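Local coordinates for protein N-acetylgalactosaminyltransferase 7 (Homo sapiens, PDB 6IWR) that is a glycosyltransferase that joins a catalytic domain of the GT-A clan, glycosyl transferase family 2, to a ricin-type beta-trefoil lectin domain, at residues A[226-231]-A[338-343]; A[356-361]-A[406-411]; A[412-417]-A[440-445]. All blocks are in the same frame, centred on the assembly; numbering follows the deposited sequence.

Contact 1: A[226-231]-A[338-343]; sequences IGAQKA and FFFELG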
loop_
_atom_site.group_PDB
_atom_site.type_symbol
_atom_site.label_atom_id
_atom_site.label_comp_id
_atom_site.label_asym_id
_atom_site.label_seq_id
_atom_site.Cartn_x
_atom_site.Cartn_y
_atom_site.Cartn_z
ATOM N N ILE A 226 -26.082 -15.049 17.691
ATOM C CA ILE A 226 -26.984 -14.358 18.608
ATOM C C ILE A 226 -28.184 -13.799 17.853
ATOM O O ILE A 226 -29.330 -13.890 18.318
ATOM C CB ILE A 226 -26.230 -13.241 19.356
ATOM C CG1 ILE A 226 -25.125 -13.838 20.244
ATOM C CG2 ILE A 226 -27.226 -12.351 20.114
ATOM C CD1 ILE A 226 -24.064 -12.857 20.624
ATOM N N GLY A 227 -27.935 -13.176 16.698
ATOM C CA GLY A 227 -29.029 -12.715 15.864
ATOM C C GLY A 227 -30.058 -13.800 15.629
ATOM O O GLY A 227 -31.255 -13.611 15.889
ATOM N N ALA A 228 -29.607 -14.976 15.145
ATOM C CA ALA A 228 -30.549 -16.075 14.944
ATOM C C ALA A 228 -31.367 -16.343 16.201
ATOM O O ALA A 228 -32.537 -16.725 16.115
ATOM C CB ALA A 228 -29.813 -17.344 14.512
ATOM N N GLN A 229 -30.782 -16.128 17.375
ATOM C CA GLN A 229 -31.461 -16.514 18.603
ATOM C C GLN A 229 -32.408 -15.429 19.101
ATOM O O GLN A 229 -33.455 -15.733 19.684
ATOM C CB GLN A 229 -30.429 -16.861 19.657
ATOM C CG GLN A 229 -29.522 -17.908 19.154
ATOM C CD GLN A 229 -28.397 -18.207 20.102
ATOM O OE1 GLN A 229 -27.752 -17.301 20.632
ATOM N NE2 GLN A 229 -28.142 -19.494 20.317
ATOM N N LYS A 230 -32.066 -14.168 18.878
ATOM C CA LYS A 230 -32.903 -13.068 19.324
ATOM C C LYS A 230 -33.925 -12.653 18.283
ATOM O O LYS A 230 -34.775 -11.808 18.579
ATOM C CB LYS A 230 -32.033 -11.870 19.731
ATOM C CG LYS A 230 -31.328 -12.084 21.089
ATOM C CD LYS A 230 -30.004 -11.340 21.165
ATOM C CE LYS A 230 -29.529 -11.198 22.599
ATOM N NZ LYS A 230 -30.694 -10.987 23.510
ATOM N N ALA A 231 -33.880 -13.237 17.089
ATOM C CA ALA A 231 -34.777 -12.859 16.000
ATOM C C ALA A 231 -35.684 -14.056 15.792
ATOM O O ALA A 231 -35.358 -14.976 15.047
ATOM C CB ALA A 231 -34.027 -12.493 14.733
ATOM N N PHE A 338 -33.914 -24.596 10.017
ATOM C CA PHE A 338 -32.869 -25.304 9.309
ATOM C C PHE A 338 -31.473 -24.838 9.682
ATOM O O PHE A 338 -30.602 -25.640 9.921
ATOM C CB PHE A 338 -33.078 -25.138 7.820
ATOM C CG PHE A 338 -32.123 -25.911 6.991
ATOM C CD1 PHE A 338 -32.056 -27.276 7.093
ATOM C CD2 PHE A 338 -31.301 -25.274 6.109
ATOM C CE1 PHE A 338 -31.176 -27.989 6.328
ATOM C CE2 PHE A 338 -30.424 -25.980 5.335
ATOM C CZ PHE A 338 -30.360 -27.337 5.448
ATOM N N PHE A 339 -31.279 -23.532 9.760
ATOM C CA PHE A 339 -30.069 -22.980 10.339
ATOM C C PHE A 339 -29.834 -23.548 11.735
ATOM O O PHE A 339 -28.715 -23.947 12.072
ATOM C CB PHE A 339 -30.161 -21.459 10.378
ATOM C CG PHE A 339 -28.845 -20.797 10.517
ATOM C CD1 PHE A 339 -27.695 -21.472 10.173
ATOM C CD2 PHE A 339 -28.750 -19.503 10.994
ATOM C CE1 PHE A 339 -26.474 -20.863 10.289
ATOM C CE2 PHE A 339 -27.532 -18.883 11.119
ATOM C CZ PHE A 339 -26.388 -19.562 10.762
ATOM N N PHE A 340 -30.879 -23.617 12.568
ATOM C CA PHE A 340 -30.657 -24.239 13.871
ATOM C C PHE A 340 -30.353 -25.726 13.727
ATOM O O PHE A 340 -29.434 -26.234 14.384
ATOM C CB PHE A 340 -31.828 -23.988 14.816
ATOM C CG PHE A 340 -31.769 -22.647 15.452
ATOM C CD1 PHE A 340 -31.055 -22.446 16.626
ATOM C CD2 PHE A 340 -32.357 -21.556 14.833
ATOM C CE1 PHE A 340 -30.958 -21.180 17.195
ATOM C CE2 PHE A 340 -32.268 -20.304 15.390
ATOM C CZ PHE A 340 -31.569 -20.112 16.582
ATOM N N GLU A 341 -30.991 -26.412 12.795
ATOM C CA GLU A 341 -30.671 -27.819 12.595
ATOM C C GLU A 341 -29.196 -27.977 12.208
ATOM O O GLU A 341 -28.540 -28.931 12.610
ATOM C CB GLU A 341 -31.596 -28.442 11.554
ATOM C CG GLU A 341 -33.027 -28.587 12.040
ATOM C CD GLU A 341 -33.946 -29.172 10.994
ATOM O OE1 GLU A 341 -34.087 -28.562 9.918
ATOM O OE2 GLU A 341 -34.530 -30.241 11.248
ATOM N N LEU A 342 -28.695 -27.067 11.382
ATOM C CA LEU A 342 -27.265 -26.947 11.126
ATOM C C LEU A 342 -26.589 -26.527 12.425
ATOM O O LEU A 342 -25.493 -26.964 12.745
ATOM C CB LEU A 342 -26.992 -25.964 9.991
ATOM C CG LEU A 342 -27.027 -26.513 8.559
ATOM C CD1 LEU A 342 -27.682 -27.882 8.462
ATOM C CD2 LEU A 342 -27.699 -25.532 7.616
ATOM N N GLY A 343 -27.286 -25.669 13.162
ATOM C CA GLY A 343 -26.954 -25.323 14.530
ATOM C C GLY A 343 -25.635 -24.762 15.017
ATOM O O GLY A 343 -25.076 -25.304 15.961
#

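Contact 2: A[356-361]-A[406-411]; sequences NFEISY and VRVVEV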
loop_
_atom_site.group_PDB
_atom_site.type_symbol
_atom_site.label_atom_id
_atom_site.label_comp_id
_atom_site.label_asym_id
_atom_site.label_seq_id
_atom_site.Cartn_x
_atom_site.Cartn_y
_atom_site.Cartn_z
ATOM N N ASN A 356 -18.286 -18.502 6.261
ATOM C CA ASN A 356 -19.005 -18.568 5.013
ATOM C C ASN A 356 -18.805 -19.910 4.352
ATOM O O ASN A 356 -19.714 -20.475 3.793
ATOM C CB ASN A 356 -18.562 -17.441 4.085
ATOM C CG ASN A 356 -17.089 -17.485 3.760
ATOM O OD1 ASN A 356 -16.261 -17.465 4.637
ATOM N ND2 ASN A 356 -16.770 -17.530 2.496
ATOM N N PHE A 357 -17.582 -20.393 4.402
ATOM C CA PHE A 357 -17.243 -21.709 3.928
ATOM C C PHE A 357 -17.851 -22.845 4.736
ATOM O O PHE A 357 -18.335 -23.793 4.183
ATOM C CB PHE A 357 -15.736 -21.841 3.832
ATOM C CG PHE A 357 -15.119 -20.894 2.862
ATOM C CD1 PHE A 357 -15.573 -20.825 1.573
ATOM C CD2 PHE A 357 -14.088 -20.074 3.240
ATOM C CE1 PHE A 357 -15.011 -19.955 0.677
ATOM C CE2 PHE A 357 -13.521 -19.202 2.351
ATOM C CZ PHE A 357 -13.983 -19.144 1.068
ATOM N N GLU A 358 -17.840 -22.709 6.050
ATOM C CA GLU A 358 -18.348 -23.728 6.941
ATOM C C GLU A 358 -19.840 -24.009 6.782
ATOM O O GLU A 358 -20.237 -25.157 6.720
ATOM C CB GLU A 358 -18.067 -23.310 8.375
ATOM C CG GLU A 358 -18.117 -24.439 9.373
ATOM C CD GLU A 358 -19.282 -24.352 10.320
ATOM O OE1 GLU A 358 -19.852 -23.279 10.469
ATOM O OE2 GLU A 358 -19.631 -25.372 10.912
ATOM N N ILE A 359 -20.650 -22.960 6.679
ATOM C CA ILE A 359 -22.080 -23.107 6.437
ATOM C C ILE A 359 -22.333 -23.625 5.029
ATOM O O ILE A 359 -23.249 -24.434 4.823
ATOM C CB ILE A 359 -22.801 -21.769 6.710
ATOM C CG1 ILE A 359 -24.319 -21.952 6.756
ATOM C CG2 ILE A 359 -22.464 -20.743 5.642
ATOM C CD1 ILE A 359 -24.803 -22.725 7.923
ATOM N N SER A 360 -21.523 -23.200 4.045
ATOM C CA SER A 360 -21.650 -23.740 2.685
ATOM C C SER A 360 -21.427 -25.251 2.650
ATOM O O SER A 360 -22.260 -25.996 2.119
ATOM C CB SER A 360 -20.665 -23.060 1.738
ATOM O OG SER A 360 -20.879 -21.668 1.690
ATOM N N TYR A 361 -20.292 -25.725 3.175
ATOM C CA TYR A 361 -20.050 -27.165 3.169
ATOM C C TYR A 361 -21.150 -27.903 3.938
ATOM O O TYR A 361 -21.728 -28.863 3.419
ATOM C CB TYR A 361 -18.656 -27.489 3.720
ATOM C CG TYR A 361 -17.536 -26.702 3.061
ATOM C CD1 TYR A 361 -17.511 -26.508 1.691
ATOM C CD2 TYR A 361 -16.518 -26.138 3.825
ATOM C CE1 TYR A 361 -16.497 -25.786 1.096
ATOM C CE2 TYR A 361 -15.499 -25.415 3.251
ATOM C CZ TYR A 361 -15.484 -25.235 1.886
ATOM O OH TYR A 361 -14.467 -24.496 1.305
ATOM N N VAL A 406 -8.610 -23.820 9.997
ATOM C CA VAL A 406 -8.250 -25.194 10.337
ATOM C C VAL A 406 -9.457 -25.956 10.851
ATOM O O VAL A 406 -9.616 -27.147 10.570
ATOM C CB VAL A 406 -7.110 -25.219 11.363
ATOM C CG1 VAL A 406 -6.931 -26.643 11.872
ATOM C CG2 VAL A 406 -5.825 -24.698 10.726
ATOM N N ARG A 407 -10.293 -25.310 11.657
ATOM C CA ARG A 407 -11.485 -25.989 12.144
ATOM C C ARG A 407 -12.368 -26.401 10.978
ATOM O O ARG A 407 -12.794 -27.555 10.874
ATOM C CB ARG A 407 -12.238 -25.093 13.128
ATOM C CG ARG A 407 -11.417 -24.706 14.367
ATOM C CD ARG A 407 -12.211 -23.846 15.312
ATOM N NE ARG A 407 -13.456 -24.493 15.696
ATOM C CZ ARG A 407 -13.566 -25.400 16.669
ATOM N NH1 ARG A 407 -12.498 -25.794 17.345
ATOM N NH2 ARG A 407 -14.742 -25.945 16.960
ATOM N N VAL A 408 -12.605 -25.484 10.052
ATOM C CA VAL A 408 -13.459 -25.811 8.918
ATOM C C VAL A 408 -12.883 -26.977 8.141
ATOM O O VAL A 408 -13.596 -27.936 7.815
ATOM C CB VAL A 408 -13.657 -24.585 8.016
ATOM C CG1 VAL A 408 -14.529 -24.966 6.813
ATOM C CG2 VAL A 408 -14.295 -23.462 8.816
ATOM N N VAL A 409 -11.585 -26.907 7.822
ATOM C CA VAL A 409 -10.970 -27.911 6.957
ATOM C C VAL A 409 -10.983 -29.276 7.632
ATOM O O VAL A 409 -11.320 -30.293 7.008
ATOM C CB VAL A 409 -9.542 -27.487 6.574
ATOM C CG1 VAL A 409 -8.742 -28.689 6.037
ATOM C CG2 VAL A 409 -9.574 -26.328 5.547
ATOM N N GLU A 410 -10.619 -29.315 8.921
ATOM C CA GLU A 410 -10.479 -30.580 9.625
ATOM C C GLU A 410 -11.811 -31.326 9.732
ATOM O O GLU A 410 -11.830 -32.569 9.792
ATOM C CB GLU A 410 -9.884 -30.336 11.016
ATOM C CG GLU A 410 -8.334 -30.294 11.104
ATOM C CD GLU A 410 -7.654 -31.501 10.479
ATOM O OE1 GLU A 410 -6.523 -31.343 9.947
ATOM O OE2 GLU A 410 -8.258 -32.598 10.506
ATOM N N VAL A 411 -12.940 -30.613 9.752
ATOM C CA VAL A 411 -14.206 -31.328 9.891
ATOM C C VAL A 411 -14.824 -31.656 8.528
ATOM O O VAL A 411 -15.533 -32.655 8.406
ATOM C CB VAL A 411 -15.187 -30.555 10.809
ATOM C CG1 VAL A 411 -15.086 -29.101 10.574
ATOM C CG2 VAL A 411 -16.632 -30.995 10.560
#

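Contact 3: A[412-417]-A[440-445]; sequences WWDEYK and KFREDH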
loop_
_atom_site.group_PDB
_atom_site.type_symbol
_atom_site.label_atom_id
_atom_site.label_comp_id
_atom_site.label_asym_id
_atom_site.label_seq_id
_atom_site.Cartn_x
_atom_site.Cartn_y
_atom_site.Cartn_z
ATOM N N TRP A 412 -14.525 -30.883 7.480
ATOM C CA TRP A 412 -15.274 -30.985 6.228
ATOM C C TRP A 412 -14.467 -31.428 5.017
ATOM O O TRP A 412 -15.042 -32.051 4.125
ATOM C CB TRP A 412 -15.958 -29.644 5.896
ATOM C CG TRP A 412 -17.038 -29.305 6.865
ATOM C CD1 TRP A 412 -17.032 -28.301 7.806
ATOM C CD2 TRP A 412 -18.270 -30.012 7.046
ATOM N NE1 TRP A 412 -18.207 -28.344 8.555
ATOM C CE2 TRP A 412 -18.975 -29.383 8.102
ATOM C CE3 TRP A 412 -18.840 -31.132 6.432
ATOM C CZ2 TRP A 412 -20.212 -29.837 8.540
ATOM C CZ3 TRP A 412 -20.080 -31.578 6.875
ATOM C CH2 TRP A 412 -20.749 -30.934 7.913
ATOM N N TRP A 413 -13.167 -31.137 4.943
ATOM C CA TRP A 413 -12.429 -31.343 3.698
ATOM C C TRP A 413 -11.865 -32.747 3.523
ATOM O O TRP A 413 -11.289 -33.028 2.466
ATOM C CB TRP A 413 -11.264 -30.361 3.573
ATOM C CG TRP A 413 -11.618 -28.991 3.117
ATOM C CD1 TRP A 413 -12.820 -28.346 3.277
ATOM C CD2 TRP A 413 -10.757 -28.071 2.424
ATOM N NE1 TRP A 413 -12.759 -27.081 2.728
ATOM C CE2 TRP A 413 -11.504 -26.882 2.205
ATOM C CE3 TRP A 413 -9.432 -28.134 1.969
ATOM C CZ2 TRP A 413 -10.971 -25.773 1.544
ATOM C CZ3 TRP A 413 -8.903 -27.032 1.318
ATOM C CH2 TRP A 413 -9.671 -25.862 1.113
ATOM N N ASP A 414 -11.988 -33.618 4.517
ATOM C CA ASP A 414 -11.434 -34.961 4.414
ATOM C C ASP A 414 -10.026 -34.968 3.834
ATOM O O ASP A 414 -9.137 -34.259 4.321
ATOM C CB ASP A 414 -12.312 -35.860 3.552
ATOM C CG ASP A 414 -13.757 -35.840 3.979
ATOM O OD1 ASP A 414 -14.014 -35.577 5.170
ATOM O OD2 ASP A 414 -14.635 -36.063 3.111
ATOM N N GLU A 415 -9.822 -35.775 2.788
ATOM C CA GLU A 415 -8.494 -35.992 2.234
ATOM C C GLU A 415 -7.986 -34.676 1.682
ATOM O O GLU A 415 -6.776 -34.477 1.521
ATOM C CB GLU A 415 -8.498 -37.081 1.150
ATOM C CG GLU A 415 -9.663 -37.059 0.163
ATOM C CD GLU A 415 -10.613 -38.235 0.363
ATOM O OE1 GLU A 415 -11.154 -38.763 -0.645
ATOM O OE2 GLU A 415 -10.797 -38.634 1.535
ATOM N N TYR A 416 -8.901 -33.759 1.397
ATOM C CA TYR A 416 -8.455 -32.490 0.853
ATOM C C TYR A 416 -7.727 -31.630 1.869
ATOM O O TYR A 416 -7.122 -30.636 1.455
ATOM C CB TYR A 416 -9.631 -31.726 0.257
ATOM C CG TYR A 416 -10.015 -32.248 -1.101
ATOM C CD1 TYR A 416 -10.641 -33.493 -1.244
ATOM C CD2 TYR A 416 -9.740 -31.508 -2.249
ATOM C CE1 TYR A 416 -10.982 -33.981 -2.503
ATOM C CE2 TYR A 416 -10.068 -31.981 -3.498
ATOM C CZ TYR A 416 -10.693 -33.220 -3.622
ATOM O OH TYR A 416 -11.028 -33.696 -4.877
ATOM N N LYS A 417 -7.738 -31.983 3.167
ATOM C CA LYS A 417 -6.947 -31.188 4.106
ATOM C C LYS A 417 -5.491 -31.086 3.653
ATOM O O LYS A 417 -4.873 -30.032 3.824
ATOM C CB LYS A 417 -7.031 -31.720 5.549
ATOM C CG LYS A 417 -6.721 -33.180 5.820
ATOM C CD LYS A 417 -6.980 -33.510 7.303
ATOM C CE LYS A 417 -8.282 -34.320 7.536
ATOM N NZ LYS A 417 -8.135 -35.204 8.750
ATOM N N LYS A 440 -19.014 -35.256 15.242
ATOM C CA LYS A 440 -20.164 -36.112 15.521
ATOM C C LYS A 440 -21.406 -35.656 14.752
ATOM O O LYS A 440 -22.201 -36.491 14.285
ATOM C CB LYS A 440 -20.440 -36.152 17.017
ATOM C CG LYS A 440 -21.575 -37.066 17.391
ATOM C CD LYS A 440 -21.579 -37.344 18.887
ATOM C CE LYS A 440 -22.990 -37.536 19.431
ATOM N NZ LYS A 440 -23.754 -38.514 18.652
ATOM N N PHE A 441 -21.601 -34.340 14.614
ATOM C CA PHE A 441 -22.715 -33.839 13.814
ATOM C C PHE A 441 -22.693 -34.426 12.408
ATOM O O PHE A 441 -23.696 -34.970 11.924
ATOM C CB PHE A 441 -22.674 -32.313 13.746
ATOM C CG PHE A 441 -23.665 -31.732 12.792
ATOM C CD1 PHE A 441 -24.953 -31.413 13.218
ATOM C CD2 PHE A 441 -23.320 -31.508 11.460
ATOM C CE1 PHE A 441 -25.878 -30.885 12.331
ATOM C CE2 PHE A 441 -24.232 -30.963 10.573
ATOM C CZ PHE A 441 -25.518 -30.656 11.010
ATOM N N ARG A 442 -21.542 -34.328 11.739
ATOM C CA ARG A 442 -21.430 -34.809 10.369
ATOM C C ARG A 442 -21.703 -36.303 10.279
ATOM O O ARG A 442 -22.381 -36.763 9.352
ATOM C CB ARG A 442 -20.048 -34.482 9.829
ATOM C CG ARG A 442 -19.901 -34.833 8.404
ATOM C CD ARG A 442 -18.515 -34.506 7.919
ATOM N NE ARG A 442 -18.221 -35.234 6.693
ATOM C CZ ARG A 442 -17.080 -35.129 6.027
ATOM N NH1 ARG A 442 -16.125 -34.322 6.466
ATOM N NH2 ARG A 442 -16.901 -35.828 4.915
ATOM N N GLU A 443 -21.193 -37.082 11.234
ATOM C CA GLU A 443 -21.455 -38.515 11.222
ATOM C C GLU A 443 -22.912 -38.831 11.538
ATOM O O GLU A 443 -23.516 -39.680 10.886
ATOM C CB GLU A 443 -20.527 -39.229 12.196
ATOM C CG GLU A 443 -19.283 -39.782 11.514
ATOM C CD GLU A 443 -18.210 -40.238 12.492
ATOM O OE1 GLU A 443 -18.150 -39.692 13.625
ATOM O OE2 GLU A 443 -17.426 -41.144 12.115
ATOM N N ASP A 444 -23.497 -38.172 12.533
ATOM C CA ASP A 444 -24.866 -38.516 12.908
ATOM C C ASP A 444 -25.835 -38.259 11.763
ATOM O O ASP A 444 -26.761 -39.046 11.545
ATOM C CB ASP A 444 -25.290 -37.743 14.157
ATOM C CG ASP A 444 -24.662 -38.298 15.431
ATOM O OD1 ASP A 444 -24.085 -39.405 15.376
ATOM O OD2 ASP A 444 -24.718 -37.609 16.475
ATOM N N HIS A 445 -25.635 -37.172 11.017
ATOM C CA HIS A 445 -26.483 -36.814 9.883
ATOM C C HIS A 445 -26.052 -37.460 8.571
ATOM O O HIS A 445 -26.615 -37.133 7.526
ATOM C CB HIS A 445 -26.521 -35.295 9.713
ATOM C CG HIS A 445 -27.270 -34.592 10.801
ATOM N ND1 HIS A 445 -28.572 -34.165 10.655
ATOM C CD2 HIS A 445 -26.898 -34.237 12.054
ATOM C CE1 HIS A 445 -28.968 -33.575 11.768
ATOM N NE2 HIS A 445 -27.974 -33.610 12.636
#

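Contact 1: A[226-231]-A[338-343]
A228 meets two phenylalanines, F339 and F340, where helix 219-230 ends beside helix 336-342. Its CB lies 3.9 Å from F340 CZ and 4.3 Å from F339 CD2, which it approaches obliquely. The backbone of the same residue also takes part: A228 O stands in the plane of the F340 ring at its edge, 3.6 Å from CZ. R336 NH2 donates a hydrogen bond to this oxygen. Next in sequence, Q229 sets CG at the same ring edge, 4.0 Å from F340 CZ. That methylene is placed beside the backbone N by a chi1 of -56°, and the amide further out lies nearly coplanar with the ring. The segment axes stay 11.4 Å apart and run at 132°, so the aromatic side chains span the gap. Beneath them, A228 and F339 both rest on L237 and Y239 of strand 236-240, the strand reached by the beta-alpha-beta crossover that contains helix 219-230. The contact thus joins two helices over the sheet of the GT-A domain. With no hydrogen bond between the segments, cohesion comes from van der Waals contact, perhaps aided by the weakly positive C-H rim of F340 facing A228 O.

Contact 2: A[356-361]-A[406-411]
The carbonyl oxygen N356 O takes two hydrogen bonds from S360 in the helical turns that present F357, E358 and Y361 to V408. S360 OG is its nearer donor at 2.7 Å, meeting it at a C=O...donor angle of 154°, while S360 N makes the i to i+4 bond. Across the interface V408 divides its two methyl groups. CG1 sits anti to the backbone N (chi1 179°) and reaches the edge of the Y361 ring, near its plane, 3.7 Å from CE2; the two side chains cross at about a right angle. F357 adds only a peripheral approach, its CB 4.5 Å from V408 CG1. The other methyl, CG2, touches the aliphatic part of E358, 3.8 Å from CB. Beyond that point the E358 chain bends at chi2 and takes its carboxylate to K362 NZ, through OE2, and to the backbone N of D346, through OE1. D346 in turn uses OD2 for a salt bridge with R407 NE, so one residue outside both helices is tied to each of them. The short axes are 9.7 Å apart and only 20° from parallel, and the CA atoms of E358 and V408 approach to 5.7 Å. This is a buried, near-parallel helix pair, helix 355-365 against helix 400-412, with M300 also touching both F357 and V408. Its chemistry implies a division of labour: the methyls of V408, the Y361 ring edge and the aliphatic part of E358 make the direct contact, while the charged ends of E358 and R407 find their polar partners beside it, which probably eases their burial.

Contact 3: A[412-417]-A[440-445]
R442 grips the carboxylate of D414 end-on, with NH1 and NH2 directed at separate oxygens. NH2 to OD2 is the straighter bond, 2.9 Å long with an N-H...O angle of 162°; it uses the syn lone pair of OD2 and lies in the guanidinium plane. NH1 to OD1 is 2.8 Å but bent to 133°, and OD1 is tilted from the guanidinium plane. A weak third bond runs from NH2 to OD1. Along the shaft of the arginine, W412 supplies the apolar contact: its CZ3 is 3.5 Å from R442 CD, and the indole and guanidinium planes are only 12° apart as the side chains run past each other in opposite directions. The extended chain from CG to NE gives R442 the reach to pass the indole and arrive at D414. W412 CH2 also meets the edge of F441 at CE2, 4.4 Å away. In the fold, the salt bridge fastens the turn after helix 400-412 to helix 436-444, and the C366-C447 disulfide lies alongside, with W412 touching C366 and R442 touching C447. Further out, hydrogen bonds share R442 NH1 between D414 OD1 and V411 O, and D414 OD2 between R442 NH2 and F450 N, which probably helps to fix both groups. Just past the end of helix 436-444, H445 CD2 lies over one face of the F441 ring, offset toward its rim.

Contacts 2 and 3 are near neighbours, their centres about 9 Å apart, and helix 400-412 leads from one directly into the other. Besides the bond from R442 NH1 to V411 O, three pairs join them: a salt bridge from E410 OE2 to K417 NZ at 3.1 Å, V409 CG1 against K417 CB at 3.5 Å, and the ring of Y361 against that of W413. Contact 1 lies farther off, about 17 Å from contact 2 and 21 Å from contact 3 between centres, yet it touches both. F339 CE1 packs on I359 CD1 at 3.4 Å, and E341 O lies 3.3 Å from F441 CE1. Helix 336-342 therefore adjoins both helix 355-365 and helix 436-444.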